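PDB 6HDY: 2-hydroxyisobutyryl-CoA synthetase from Aquincola tertiaricarbonis, which belongs to the ANL superfamily of AMP-binding enzymes, with a large N-terminal part followed by a smaller C-terminal domain. Local coordinates for residues D87-V92 with M314-Y319; I304-C309 with P325-L330; G320-P325 with G343-W348. All coordinates share one frame; numbering follows the deposited sequence.

Interaction 1 of 3, residues D87-V92 with M314-Y319; sequences DFEARV and MRRVPY
Glu89, near the end of helix 85-91, reaches across to Arg316 and receives three hydrogen bonds from it. CG of Glu89 sits between the backbone N and the carbonyl carbon (chi1 63°). From there the chain runs out extended and delivers the carboxylate to the strand. Arg316 meets it side-on with NE and one terminal nitrogen. Arg316 NE is 2.8 Å from Glu89 OE1, and Arg316 NH2 is 3.1 Å from Glu89 OE2. Both oxygens lie in the guanidinium plane. These two nitrogens, in contrast, meet the carboxylate from above its own plane, and the two flat groups are turned 57° apart. A bend at chi3 of Arg316 (-62°) folds the guanidinium back toward the helix.

OE1 has a second donor. Backbone N of Arg316 lies 2.8 Å from Glu89 OE1 and comes from the opposite face of the carboxylate to NE. One residue thus holds this carboxylate by both its main chain and its side chain. NH2 of Arg316 also makes a salt bridge to Glu86, earlier in the same helix.

The aliphatic part of Arg315 crosses Glu89 at about a right angle, with Arg315 CG 3.8 Å from Glu89 CG. Arg315 CD lies 4.3 Å from Ala90 CB. The arrangement is a side-on, two-nitrogen arginine-carboxylate salt bridge, backed by a main-chain N-H, that joins helix 85-91 to the short, weakly bonded edge strand 315-316 of the antiparallel sheet.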
loop_
_atom_site.group_PDB
_atom_site.type_symbol
_atom_site.label_atom_id
_atom_site.label_comp_id
_atom_site.label_asym_id
_atom_site.label_seq_id
_atom_site.Cartn_x
_atom_site.Cartn_y
_atom_site.Cartn_z
ATOM N N ASP A 87 -11.335 17.104 -36.594
ATOM C CA ASP A 87 -11.621 15.756 -37.111
ATOM C C ASP A 87 -11.703 14.776 -35.944
ATOM O O ASP A 87 -12.571 13.910 -35.926
ATOM C CB ASP A 87 -10.516 15.283 -38.070
ATOM C CG ASP A 87 -10.569 15.802 -39.492
ATOM O OD1 ASP A 87 -11.676 16.138 -39.968
ATOM O OD2 ASP A 87 -9.525 15.803 -40.148
ATOM N N PHE A 88 -10.792 14.930 -34.971
ATOM C CA PHE A 88 -10.703 14.133 -33.758
ATOM C C PHE A 88 -12.006 14.169 -32.948
ATOM O O PHE A 88 -12.536 13.112 -32.621
ATOM C CB PHE A 88 -9.519 14.632 -32.909
ATOM C CG PHE A 88 -9.039 13.688 -31.835
ATOM C CD1 PHE A 88 -8.429 12.481 -32.168
ATOM C CD2 PHE A 88 -9.145 14.028 -30.489
ATOM C CE1 PHE A 88 -7.997 11.599 -31.170
ATOM C CE2 PHE A 88 -8.664 13.170 -29.493
ATOM C CZ PHE A 88 -8.113 11.953 -29.840
ATOM N N GLU A 89 -12.541 15.375 -32.655
ATOM C CA GLU A 89 -13.758 15.512 -31.841
ATOM C C GLU A 89 -15.028 15.022 -32.518
ATOM O O GLU A 89 -15.921 14.498 -31.846
ATOM C CB GLU A 89 -13.944 16.950 -31.334
ATOM C CG GLU A 89 -14.148 17.987 -32.424
ATOM C CD GLU A 89 -14.021 19.435 -31.998
ATOM O OE1 GLU A 89 -14.142 19.726 -30.786
ATOM O OE2 GLU A 89 -13.828 20.288 -32.892
ATOM N N ALA A 90 -15.106 15.203 -33.838
ATOM C CA ALA A 90 -16.277 14.871 -34.637
ATOM C C ALA A 90 -16.323 13.433 -35.140
ATOM O O ALA A 90 -17.402 12.834 -35.142
ATOM C CB ALA A 90 -16.398 15.845 -35.806
ATOM N N ARG A 91 -15.171 12.882 -35.577
ATOM C CA ARG A 91 -15.105 11.545 -36.172
ATOM C C ARG A 91 -14.835 10.415 -35.193
ATOM O O ARG A 91 -15.367 9.315 -35.381
ATOM C CB ARG A 91 -14.074 11.491 -37.320
ATOM C CG ARG A 91 -14.276 12.520 -38.413
ATOM C CD ARG A 91 -13.120 12.493 -39.396
ATOM N NE ARG A 91 -13.317 13.445 -40.490
ATOM C CZ ARG A 91 -13.986 13.185 -41.608
ATOM N NH1 ARG A 91 -14.115 14.117 -42.542
ATOM N NH2 ARG A 91 -14.530 11.986 -41.803
ATOM N N VAL A 92 -13.984 10.666 -34.183
ATOM C CA VAL A 92 -13.591 9.650 -33.207
ATOM C C VAL A 92 -14.675 9.467 -32.130
ATOM O O VAL A 92 -14.951 10.400 -31.367
ATOM C CB VAL A 92 -12.174 9.893 -32.613
ATOM C CG1 VAL A 92 -11.734 8.743 -31.708
ATOM C CG2 VAL A 92 -11.145 10.137 -33.707
ATOM N N MET A 314 -20.289 15.515 -28.113
ATOM C CA MET A 314 -18.867 15.215 -27.837
ATOM C C MET A 314 -17.883 16.135 -28.591
ATOM O O MET A 314 -16.751 15.742 -28.884
ATOM C CB MET A 314 -18.527 13.715 -28.051
ATOM C CG MET A 314 -19.284 12.784 -27.112
ATOM S SD MET A 314 -19.111 13.186 -25.351
ATOM C CE MET A 314 -20.547 12.389 -24.745
ATOM N N ARG A 315 -18.305 17.378 -28.851
ATOM C CA ARG A 315 -17.460 18.384 -29.488
ATOM C C ARG A 315 -17.070 19.407 -28.440
ATOM O O ARG A 315 -17.820 19.598 -27.480
ATOM C CB ARG A 315 -18.120 18.991 -30.734
ATOM C CG ARG A 315 -17.967 18.074 -31.955
ATOM C CD ARG A 315 -18.401 18.706 -33.258
ATOM N NE ARG A 315 -19.700 18.189 -33.693
ATOM C CZ ARG A 315 -20.831 18.889 -33.681
ATOM N NH1 ARG A 315 -21.967 18.334 -34.086
ATOM N NH2 ARG A 315 -20.833 20.156 -33.274
ATOM N N ARG A 316 -15.855 19.989 -28.559
ATOM C CA ARG A 316 -15.341 20.958 -27.591
ATOM C C ARG A 316 -16.277 22.152 -27.441
ATOM O O ARG A 316 -16.836 22.615 -28.434
ATOM C CB ARG A 316 -13.927 21.443 -27.976
ATOM C CG ARG A 316 -12.810 20.405 -27.795
ATOM C CD ARG A 316 -11.532 20.821 -28.521
ATOM N NE ARG A 316 -11.727 20.935 -29.973
ATOM C CZ ARG A 316 -10.881 21.527 -30.816
ATOM N NH1 ARG A 316 -9.756 22.071 -30.367
ATOM N NH2 ARG A 316 -11.158 21.589 -32.110
ATOM N N VAL A 317 -16.495 22.601 -26.189
ATOM C CA VAL A 317 -17.302 23.784 -25.875
ATOM C C VAL A 317 -16.337 24.984 -25.911
ATOM O O VAL A 317 -15.141 24.778 -25.641
ATOM C CB VAL A 317 -18.085 23.696 -24.524
ATOM C CG1 VAL A 317 -19.071 22.536 -24.523
ATOM C CG2 VAL A 317 -17.168 23.629 -23.303
ATOM N N PRO A 318 -16.783 26.228 -26.240
ATOM C CA PRO A 318 -15.835 27.364 -26.233
ATOM C C PRO A 318 -15.285 27.617 -24.830
ATOM O O PRO A 318 -15.913 27.193 -23.854
ATOM C CB PRO A 318 -16.704 28.557 -26.690
ATOM C CG PRO A 318 -17.891 27.955 -27.349
ATOM C CD PRO A 318 -18.144 26.681 -26.610
ATOM N N TYR A 319 -14.128 28.304 -24.719
ATOM C CA TYR A 319 -13.565 28.654 -23.413
ATOM C C TYR A 319 -14.505 29.607 -22.678
ATOM O O TYR A 319 -15.131 30.468 -23.297
ATOM C CB TYR A 319 -12.160 29.238 -23.549
ATOM C CG TYR A 319 -11.157 28.266 -24.128
ATOM C CD1 TYR A 319 -10.837 27.080 -23.464
ATOM C CD2 TYR A 319 -10.529 28.523 -25.341
ATOM C CE1 TYR A 319 -9.897 26.188 -23.985
ATOM C CE2 TYR A 319 -9.604 27.631 -25.881
ATOM C CZ TYR A 319 -9.286 26.468 -25.198
ATOM O OH TYR A 319 -8.351 25.616 -25.727
#

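Interaction 2 of 3, residues I304-C309 with P325-L330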
loop_
_atom_site.group_PDB
_atom_site.type_symbol
_atom_site.label_atom_id
_atom_site.label_comp_id
_atom_site.label_asym_id
_atom_site.label_seq_id
_atom_site.Cartn_x
_atom_site.Cartn_y
_atom_site.Cartn_z
ATOM N N ILE A 304 -1.491 14.272 -21.653
ATOM C CA ILE A 304 -2.803 13.732 -22.018
ATOM C C ILE A 304 -3.580 14.905 -22.621
ATOM O O ILE A 304 -3.613 15.990 -22.039
ATOM C CB ILE A 304 -3.560 13.086 -20.800
ATOM C CG1 ILE A 304 -2.962 11.710 -20.445
ATOM C CG2 ILE A 304 -5.119 13.015 -20.996
ATOM C CD1 ILE A 304 -3.357 11.189 -19.082
ATOM N N TYR A 305 -4.218 14.674 -23.770
ATOM C CA TYR A 305 -5.021 15.676 -24.456
ATOM C C TYR A 305 -6.433 15.749 -23.861
ATOM O O TYR A 305 -7.237 14.827 -24.032
ATOM C CB TYR A 305 -5.021 15.398 -25.979
ATOM C CG TYR A 305 -5.836 16.375 -26.796
ATOM C CD1 TYR A 305 -5.631 17.754 -26.690
ATOM C CD2 TYR A 305 -6.810 15.926 -27.684
ATOM C CE1 TYR A 305 -6.385 18.656 -27.437
ATOM C CE2 TYR A 305 -7.560 16.820 -28.447
ATOM C CZ TYR A 305 -7.339 18.182 -28.327
ATOM O OH TYR A 305 -8.079 19.051 -29.085
ATOM N N THR A 306 -6.711 16.826 -23.112
ATOM C CA THR A 306 -8.017 17.054 -22.487
ATOM C C THR A 306 -8.905 17.898 -23.434
ATOM O O THR A 306 -8.465 18.935 -23.961
ATOM C CB THR A 306 -7.872 17.732 -21.097
ATOM O OG1 THR A 306 -7.092 16.921 -20.218
ATOM C CG2 THR A 306 -9.231 18.030 -20.428
ATOM N N GLU A 307 -10.164 17.459 -23.600
ATOM C CA GLU A 307 -11.190 18.146 -24.374
ATOM C C GLU A 307 -12.397 18.361 -23.466
ATOM O O GLU A 307 -12.904 17.401 -22.892
ATOM C CB GLU A 307 -11.637 17.296 -25.555
ATOM C CG GLU A 307 -10.561 16.920 -26.548
ATOM C CD GLU A 307 -11.065 15.891 -27.535
ATOM O OE1 GLU A 307 -11.054 14.690 -27.190
ATOM O OE2 GLU A 307 -11.575 16.290 -28.604
ATOM N N VAL A 308 -12.878 19.597 -23.336
ATOM C CA VAL A 308 -14.071 19.828 -22.521
ATOM C C VAL A 308 -15.221 19.940 -23.520
ATOM O O VAL A 308 -15.272 20.852 -24.353
ATOM C CB VAL A 308 -13.908 20.970 -21.495
ATOM C CG1 VAL A 308 -15.226 21.318 -20.809
ATOM C CG2 VAL A 308 -12.846 20.595 -20.468
ATOM N N CYS A 309 -16.078 18.916 -23.503
ATOM C CA CYS A 309 -17.082 18.713 -24.526
ATOM C C CYS A 309 -18.527 18.868 -24.078
ATOM O O CYS A 309 -18.873 18.675 -22.912
ATOM C CB CYS A 309 -16.860 17.347 -25.184
ATOM S SG CYS A 309 -15.191 17.118 -25.880
ATOM N N PRO A 325 -15.127 16.619 -19.377
ATOM C CA PRO A 325 -13.775 16.232 -19.826
ATOM C C PRO A 325 -13.744 14.877 -20.556
ATOM O O PRO A 325 -14.312 13.870 -20.104
ATOM C CB PRO A 325 -12.968 16.191 -18.523
ATOM C CG PRO A 325 -13.782 17.002 -17.520
ATOM C CD PRO A 325 -15.197 16.700 -17.902
ATOM N N VAL A 326 -13.115 14.883 -21.732
ATOM C CA VAL A 326 -12.889 13.729 -22.610
ATOM C C VAL A 326 -11.367 13.695 -22.729
ATOM O O VAL A 326 -10.757 14.738 -23.005
ATOM C CB VAL A 326 -13.632 13.843 -23.980
ATOM C CG1 VAL A 326 -13.128 12.810 -25.000
ATOM C CG2 VAL A 326 -15.146 13.731 -23.799
ATOM N N TYR A 327 -10.746 12.518 -22.436
ATOM C CA TYR A 327 -9.292 12.412 -22.370
ATOM C C TYR A 327 -8.667 11.418 -23.317
ATOM O O TYR A 327 -9.234 10.356 -23.565
ATOM C CB TYR A 327 -8.845 12.045 -20.948
ATOM C CG TYR A 327 -9.340 12.920 -19.819
ATOM C CD1 TYR A 327 -8.721 14.137 -19.527
ATOM C CD2 TYR A 327 -10.349 12.481 -18.964
ATOM C CE1 TYR A 327 -9.108 14.902 -18.423
ATOM C CE2 TYR A 327 -10.729 13.228 -17.846
ATOM C CZ TYR A 327 -10.111 14.441 -17.586
ATOM O OH TYR A 327 -10.502 15.195 -16.506
ATOM N N THR A 328 -7.439 11.742 -23.783
ATOM C CA THR A 328 -6.632 10.884 -24.650
ATOM C C THR A 328 -5.174 10.849 -24.183
ATOM O O THR A 328 -4.549 11.903 -24.036
ATOM C CB THR A 328 -6.762 11.276 -26.144
ATOM O OG1 THR A 328 -8.138 11.228 -26.546
ATOM C CG2 THR A 328 -5.925 10.375 -27.054
ATOM N N HIS A 329 -4.641 9.622 -23.972
ATOM C CA HIS A 329 -3.238 9.360 -23.646
ATOM C C HIS A 329 -2.347 9.694 -24.829
ATOM O O HIS A 329 -2.597 9.221 -25.950
ATOM C CB HIS A 329 -2.997 7.855 -23.293
ATOM C CG HIS A 329 -3.423 7.480 -21.904
ATOM N ND1 HIS A 329 -4.361 6.484 -21.677
ATOM C CD2 HIS A 329 -2.998 7.959 -20.712
ATOM C CE1 HIS A 329 -4.486 6.403 -20.363
ATOM N NE2 HIS A 329 -3.693 7.279 -19.742
ATOM N N LEU A 330 -1.261 10.450 -24.580
ATOM C CA LEU A 330 -0.290 10.712 -25.665
ATOM C C LEU A 330 1.041 9.943 -25.463
ATOM O O LEU A 330 1.874 9.894 -26.368
ATOM C CB LEU A 330 -0.028 12.228 -25.823
ATOM C CG LEU A 330 -1.236 13.136 -26.067
ATOM C CD1 LEU A 330 -0.802 14.569 -26.189
ATOM C CD2 LEU A 330 -1.999 12.711 -27.301
HETATM O O HOH W 1 -9.191 13.586 -25.633
#
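Ile304 lies beside His329 in an antiparallel strand pair, part of the five-stranded antiparallel sheet of this AMP-binding fold. Four backbone hydrogen bonds join the pair, two between Tyr305 and Thr328 and two between Glu307 and Val326. The Tyr305 pair is less regular. Thr328 N is 3.1 Å from Tyr305 O and tilted 29° from the carbonyl plane.

The face with Ile304, Thr306, Tyr327 and His329 is the tightly packed one. Ile304 CD1 comes within 3.6 Å of His329 CD2, and the two side chains run the same way. The imidazole is held on both nitrogens, ND1 by Met337 N and NE2 by Ser282 O. Thr306 OG1 sits at the edge of the Tyr327 ring, 3.3 Å from Tyr327 CD1, because chi1 of Thr306 (-59°) turns the hydroxyl beside its own backbone N.

The other face is also buried but is more polar, and its side chains touch at fewer points across the pair. Here Val326 CG2 touches Cys309 SG at 4.0 Å. Glu307 sends OE2 to a salt bridge with Arg339, whose backbone N bonds Thr328 OG1. A water lies among these polar groups. It is within hydrogen-bonding distance of Tyr305 O (2.8 Å), Glu307 OE1 (2.7 Å) and Thr328 OG1 (2.7 Å), with more acceptors in reach than it has protons to give.

Interaction 3 of 3, residues G320-P325 with G343-W348. With 8LQ ([[(2~{R},3~{S},4~{R},5~{R})-5-(6-aminopurin-9-yl)-3,4-bis(oxidanyl)oxolan-2-yl]methoxy-oxidanyl-phosphoryl] (3~{S})-3-oxidanylbutanoate), chain C.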
loop_
_atom_site.group_PDB
_atom_site.type_symbol
_atom_site.label_atom_id
_atom_site.label_comp_id
_atom_site.label_asym_id
_atom_site.label_seq_id
_atom_site.Cartn_x
_atom_site.Cartn_y
_atom_site.Cartn_z
ATOM N N GLY A 320 -14.649 29.402 -21.379
ATOM C CA GLY A 320 -15.584 30.170 -20.564
ATOM C C GLY A 320 -16.895 29.431 -20.380
ATOM O O GLY A 320 -17.766 29.890 -19.638
ATOM N N GLN A 321 -17.042 28.275 -21.060
ATOM C CA GLN A 321 -18.233 27.427 -20.991
ATOM C C GLN A 321 -17.967 26.090 -20.264
ATOM O O GLN A 321 -16.824 25.625 -20.194
ATOM C CB GLN A 321 -18.856 27.224 -22.386
ATOM C CG GLN A 321 -20.370 26.979 -22.386
ATOM C CD GLN A 321 -21.127 27.918 -21.474
ATOM O OE1 GLN A 321 -21.126 29.140 -21.670
ATOM N NE2 GLN A 321 -21.756 27.366 -20.431
ATOM N N ARG A 322 -19.034 25.529 -19.657
ATOM C CA ARG A 322 -19.024 24.273 -18.908
ATOM C C ARG A 322 -19.230 23.081 -19.847
ATOM O O ARG A 322 -19.937 23.194 -20.852
ATOM C CB ARG A 322 -20.119 24.281 -17.823
ATOM C CG ARG A 322 -19.855 25.193 -16.625
ATOM C CD ARG A 322 -20.997 25.124 -15.617
ATOM N NE ARG A 322 -20.613 25.679 -14.313
ATOM C CZ ARG A 322 -21.131 25.300 -13.144
ATOM N NH1 ARG A 322 -20.716 25.859 -12.013
ATOM N NH2 ARG A 322 -22.060 24.349 -13.098
ATOM N N GLY A 323 -18.638 21.946 -19.498
ATOM C CA GLY A 323 -18.757 20.718 -20.281
ATOM C C GLY A 323 -18.150 19.504 -19.605
ATOM O O GLY A 323 -17.777 19.560 -18.429
ATOM N N THR A 324 -18.047 18.395 -20.342
ATOM C CA THR A 324 -17.502 17.172 -19.788
ATOM C C THR A 324 -16.085 16.876 -20.286
ATOM O O THR A 324 -15.859 16.836 -21.491
ATOM C CB THR A 324 -18.462 15.963 -19.973
ATOM O OG1 THR A 324 -17.971 14.887 -19.174
ATOM C CG2 THR A 324 -18.605 15.505 -21.427
ATOM N N PRO A 325 -15.127 16.619 -19.377
ATOM C CA PRO A 325 -13.775 16.232 -19.826
ATOM C C PRO A 325 -13.744 14.877 -20.556
ATOM O O PRO A 325 -14.312 13.870 -20.104
ATOM C CB PRO A 325 -12.968 16.191 -18.523
ATOM C CG PRO A 325 -13.782 17.002 -17.520
ATOM C CD PRO A 325 -15.197 16.700 -17.902
ATOM N N GLY A 343 -17.484 11.693 -17.733
ATOM C CA GLY A 343 -18.820 11.800 -17.167
ATOM C C GLY A 343 -18.860 12.867 -16.088
ATOM O O GLY A 343 -19.811 12.928 -15.308
ATOM N N ASP A 344 -17.810 13.718 -16.032
ATOM C CA ASP A 344 -17.654 14.776 -15.042
ATOM C C ASP A 344 -18.071 16.106 -15.615
ATOM O O ASP A 344 -18.256 16.213 -16.824
ATOM C CB ASP A 344 -16.205 14.826 -14.539
ATOM C CG ASP A 344 -15.796 13.578 -13.797
ATOM O OD1 ASP A 344 -16.566 13.125 -12.934
ATOM O OD2 ASP A 344 -14.699 13.059 -14.072
ATOM N N LEU A 345 -18.251 17.119 -14.748
ATOM C CA LEU A 345 -18.585 18.460 -15.187
ATOM C C LEU A 345 -17.486 19.423 -14.761
ATOM O O LEU A 345 -16.997 19.358 -13.630
ATOM C CB LEU A 345 -19.967 18.907 -14.669
ATOM C CG LEU A 345 -20.569 20.107 -15.364
ATOM C CD1 LEU A 345 -21.097 19.744 -16.738
ATOM C CD2 LEU A 345 -21.680 20.727 -14.527
ATOM N N THR A 346 -17.082 20.300 -15.684
ATOM C CA THR A 346 -16.071 21.330 -15.420
ATOM C C THR A 346 -16.332 22.557 -16.302
ATOM O O THR A 346 -17.222 22.549 -17.148
ATOM C CB THR A 346 -14.634 20.766 -15.612
ATOM O OG1 THR A 346 -13.693 21.634 -14.981
ATOM C CG2 THR A 346 -14.253 20.595 -17.079
ATOM N N LEU A 347 -15.538 23.598 -16.088
ATOM C CA LEU A 347 -15.482 24.812 -16.877
ATOM C C LEU A 347 -13.999 24.975 -17.191
ATOM O O LEU A 347 -13.149 24.813 -16.301
ATOM C CB LEU A 347 -16.002 26.038 -16.093
ATOM C CG LEU A 347 -16.170 27.324 -16.924
ATOM C CD1 LEU A 347 -17.346 28.118 -16.444
ATOM C CD2 LEU A 347 -14.937 28.197 -16.864
ATOM N N TRP A 348 -13.702 25.319 -18.447
ATOM C CA TRP A 348 -12.339 25.559 -18.907
ATOM C C TRP A 348 -12.206 26.946 -19.555
ATOM O O TRP A 348 -13.151 27.438 -20.179
ATOM C CB TRP A 348 -11.787 24.407 -19.802
ATOM C CG TRP A 348 -12.261 24.305 -21.241
ATOM C CD1 TRP A 348 -13.414 24.807 -21.784
ATOM C CD2 TRP A 348 -11.627 23.546 -22.280
ATOM N NE1 TRP A 348 -13.496 24.466 -23.116
ATOM C CE2 TRP A 348 -12.410 23.698 -23.448
ATOM C CE3 TRP A 348 -10.456 22.758 -22.341
ATOM C CZ2 TRP A 348 -12.077 23.069 -24.654
ATOM C CZ3 TRP A 348 -10.109 22.175 -23.545
ATOM C CH2 TRP A 348 -10.923 22.317 -24.681
HETATM N N9 8LQ C . -12.208 13.066 -9.198
HETATM C C8 8LQ C . -10.929 12.657 -9.182
HETATM N N7 8LQ C . -10.148 13.709 -8.959
HETATM C C5 8LQ C . -10.939 14.790 -8.859
HETATM C C6 8LQ C . -10.702 16.092 -8.587
HETATM N N6 8LQ C . -9.447 16.483 -8.429
HETATM N N1 8LQ C . -11.699 16.995 -8.512
HETATM C C2 8LQ C . -13.028 16.597 -8.675
HETATM N N3 8LQ C . -13.255 15.244 -8.880
HETATM C C4 8LQ C . -12.217 14.382 -9.000
HETATM C CAA 8LQ C . -6.644 7.975 -9.375
HETATM C CAZ 8LQ C . -6.959 9.461 -9.061
HETATM O OAE 8LQ C . -7.019 9.650 -7.650
HETATM C CAL 8LQ C . -8.295 9.923 -9.674
HETATM C CAS 8LQ C . -9.447 9.018 -9.217
HETATM O OAC 8LQ C . -9.931 9.159 -8.098
HETATM O OAQ 8LQ C . -9.805 8.024 -10.108
HETATM P PBC 8LQ C . -11.149 7.169 -9.965
HETATM O OAH 8LQ C . -10.964 6.358 -8.612
HETATM O OAD 8LQ C . -11.415 6.296 -11.123
HETATM O "O5'" 8LQ C . -12.289 8.254 -9.836
HETATM C "C5'" 8LQ C . -12.348 9.246 -10.859
HETATM C "C4'" 8LQ C . -13.463 10.214 -10.559
HETATM O "O4'" 8LQ C . -13.218 10.847 -9.274
HETATM C "C3'" 8LQ C . -13.380 11.293 -11.553
HETATM O "O3'" 8LQ C . -14.105 10.924 -12.760
HETATM C "C2'" 8LQ C . -14.046 12.440 -10.791
HETATM O "O2'" 8LQ C . -15.517 12.267 -10.723
HETATM C "C1'" 8LQ C . -13.451 12.256 -9.413
#
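Asp344 and Pro325 meet where the hairpin of strands 322-329 and 340-347 approaches the bound 8LQ. The side chain of Asp344 can be followed outward. Asp344 CB rests 4.0 Å from Pro325 CD. CG is anti to the carbonyl carbon (chi1 -64°), which carries the carboxylate away from the proline and toward the ligand. There each oxygen takes one ribose hydroxyl. Asp344 OD1 accepts from O2' of 8LQ at 2.6 Å, and Asp344 OD2 accepts from O3' of 8LQ at 2.6 Å. The two bonds fix the rotation of the carboxylate against the sugar. OD1 also has a long, weak ion pair with Arg369.

Thr324, a second-shell residue, holds the main chain behind this group. Thr324 OG1 is anti to its own backbone N (chi1 -169°) and donates to Asp344 O at 2.7 Å, in the carbonyl plane and on a lone pair.

Further along, Gly323 and Thr346 form a hydrogen-bonded antiparallel pair, with each backbone N bonded to the other's carbonyl oxygen. Thr346 CG2 packs on Pro325 CG at 3.7 Å, while its hydroxyl bonds Gly365 O. On the other face Arg322 crosses Leu347 at about a right angle, with Arg322 CG 3.9 Å from Leu347 CD1. Its guanidinium passes Leu345 and makes a cation-pi contact with Phe367. At the far end Gly320 N points almost straight at Trp348 O, 2.7 Å away.

An aspartate on a sheet strand that holds both ribose hydroxyls is characteristic of the nucleotide site of ANL enzymes.

All three contacts reach one antiparallel sheet, and they approach the ligand step by step. Interaction 1 lies outermost, with the side chain of Met314 about 14 Å from 8LQ. In interaction 2 the side chain of Tyr327 is about 7 Å from the bound 8LQ. Interaction 3 touches it through Asp344. The centres of interactions 1 and 2 are about 10 Å apart, and Val317 N probably bonds Val308 O at 2.8 Å. Interactions 2 and 3 share Pro325, and their centres are about 11 Å apart. Cys309 O probably accepts from Thr324 N at 2.7 Å. Interaction 3 is tied to interaction 1 as well, since Trp348 NE1 probably bonds Val317 O at 3.0 Å.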